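Local atomic coordinates of DNA/pantothenate metabolism flavoprotein (Streptomyces sparsogenes DSM 40356, PDB entry 7CFU), a protein that probably catalyses the FMN-dependent oxidative decarboxylation of a C-terminal cysteine during natural-product biosynthesis. Residues P134-P139 / R164-K169. Numbering follows the deposited sequence.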
# COMPACT_ATOMS: atom_id res chain seq x y z
N PRO A 134 -15.26 -2.07 -41.64
CA PRO A 134 -14.31 -1.11 -42.23
C PRO A 134 -13.46 -0.46 -41.14
O PRO A 134 -13.98 0.01 -40.12
CB PRO A 134 -15.23 -0.08 -42.91
CG PRO A 134 -16.49 -0.82 -43.20
CD PRO A 134 -16.65 -1.83 -42.08
N THR A 135 -12.15 -0.42 -41.38
CA THR A 135 -11.20 0.04 -40.38
C THR A 135 -10.27 1.09 -40.97
O THR A 135 -9.66 0.87 -42.03
CB THR A 135 -10.38 -1.14 -39.83
OG1 THR A 135 -11.27 -2.12 -39.29
CG2 THR A 135 -9.42 -0.67 -38.73
N VAL A 136 -10.13 2.21 -40.27
CA VAL A 136 -9.23 3.29 -40.64
C VAL A 136 -8.16 3.43 -39.56
O VAL A 136 -8.49 3.56 -38.38
CB VAL A 136 -10.00 4.61 -40.82
CG1 VAL A 136 -9.04 5.76 -41.09
CG2 VAL A 136 -11.06 4.48 -41.92
N ILE A 137 -6.90 3.45 -39.98
CA ILE A 137 -5.75 3.60 -39.09
C ILE A 137 -5.02 4.88 -39.48
O ILE A 137 -4.59 5.03 -40.63
CB ILE A 137 -4.81 2.38 -39.16
CG1 ILE A 137 -5.56 1.10 -38.81
CG2 ILE A 137 -3.57 2.56 -38.31
CD1 ILE A 137 -4.77 -0.16 -39.08
N ALA A 138 -4.87 5.79 -38.52
CA ALA A 138 -4.24 7.09 -38.74
C ALA A 138 -3.00 7.20 -37.86
O ALA A 138 -3.05 7.78 -36.76
CB ALA A 138 -5.22 8.23 -38.46
N PRO A 139 -1.87 6.67 -38.32
CA PRO A 139 -0.65 6.70 -37.50
C PRO A 139 -0.04 8.10 -37.43
O PRO A 139 -0.19 8.91 -38.35
CB PRO A 139 0.29 5.74 -38.23
CG PRO A 139 -0.19 5.75 -39.65
CD PRO A 139 -1.69 5.92 -39.57
N ARG A 164 -7.22 0.63 -44.20
CA ARG A 164 -7.02 1.95 -44.77
C ARG A 164 -6.08 2.75 -43.86
O ARG A 164 -6.42 3.03 -42.71
CB ARG A 164 -8.36 2.66 -44.93
CG ARG A 164 -8.35 4.12 -45.40
CD ARG A 164 -8.05 4.31 -46.88
NE ARG A 164 -8.30 5.69 -47.29
CZ ARG A 164 -7.43 6.70 -47.17
NH1 ARG A 164 -6.22 6.49 -46.68
NH2 ARG A 164 -7.79 7.91 -47.56
N ILE A 165 -4.92 3.10 -44.39
CA ILE A 165 -3.91 3.84 -43.64
C ILE A 165 -3.93 5.29 -44.09
O ILE A 165 -3.78 5.59 -45.28
CB ILE A 165 -2.52 3.23 -43.84
CG1 ILE A 165 -2.54 1.74 -43.51
CG2 ILE A 165 -1.48 3.97 -43.01
CD1 ILE A 165 -2.87 1.44 -42.06
N VAL A 166 -4.11 6.20 -43.13
CA VAL A 166 -4.00 7.64 -43.38
C VAL A 166 -2.61 8.05 -42.94
O VAL A 166 -2.34 8.15 -41.74
CB VAL A 166 -5.08 8.43 -42.63
CG1 VAL A 166 -4.88 9.93 -42.87
CG2 VAL A 166 -6.47 7.99 -43.06
N GLU A 167 -1.74 8.32 -43.91
CA GLU A 167 -0.35 8.62 -43.61
C GLU A 167 -0.25 9.96 -42.88
O GLU A 167 -1.03 10.88 -43.15
CB GLU A 167 0.46 8.67 -44.91
CG GLU A 167 0.41 7.36 -45.67
CD GLU A 167 1.37 7.33 -46.84
OE1 GLU A 167 2.14 8.30 -47.01
OE2 GLU A 167 1.34 6.33 -47.59
N PRO A 168 0.70 10.10 -41.96
CA PRO A 168 0.81 11.36 -41.22
C PRO A 168 1.38 12.48 -42.09
O PRO A 168 1.97 12.26 -43.15
CB PRO A 168 1.77 11.01 -40.08
CG PRO A 168 2.58 9.89 -40.61
CD PRO A 168 1.65 9.08 -41.48
N LYS A 169 1.19 13.70 -41.60
CA LYS A 169 1.84 14.88 -42.14
C LYS A 169 3.03 15.25 -41.25
O LYS A 169 3.34 14.59 -40.26
CB LYS A 169 0.86 16.05 -42.27
CG LYS A 169 -0.28 15.82 -43.25
CD LYS A 169 -1.19 17.05 -43.39
CE LYS A 169 -2.01 17.31 -42.13
NZ LYS A 169 -2.97 18.44 -42.31
O HOH W 1 -2.01 10.01 -39.83
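With chi1 at -54° and chi2 at -64°, Ile165 sets CG1 anti to its carbonyl carbon and then folds its terminal methyl back toward Ile137, where CD1 comes to rest 3.6 Å from CB of that residue. The two isoleucines lie side by side and point the same way, on one face of a parallel sheet. On the other face Val136 meets Val166, just past the end of the strand, CG1 of the first 3.9 Å from CG2 of the second, against helix 187-199, whose Ala194 and Ala190 touch them.

The backbone ladder that sets this register follows the parallel pattern, in which Ile137 bonds to the two residues flanking its partner Ile165, Arg164 and Val166. Ile137 N donates to Arg164 O over 2.8 Å in an almost straight bond (176° at the hydrogen), and Ile137 O accepts from Val166 N. A longer bond of 3.3 Å from Arg164 N to Thr135 O begins the series.

Pro139, which lacks an N-H, changes the pattern. Its CD sits 3.2 Å from Val166 O, while its ring crosses the side chain of Ile165 at about a right angle, CD and CG both near CG2. Here a water joins the two chain segments instead, donating to both Pro139 O and Val166 O. With an alanine here the ring's CG and CD are gone, which would probably open a gap beside Ile165 CG2 and take away the contact with Pro168 CD. Pro168 packs its own ring carbons against Pro139 O, and Trp146 touches both prolines.

Between the segments the chain runs through helices 143-146 and 149-160, making a beta-alpha-beta crossover that sets strand 164-165 at the edge of the chain's parallel sheet, next to strand 135-139, which itself borders 101-107, in a Rossmann-like flavoprotein, with the Pro139 side chain about 7 Å from bound FMN.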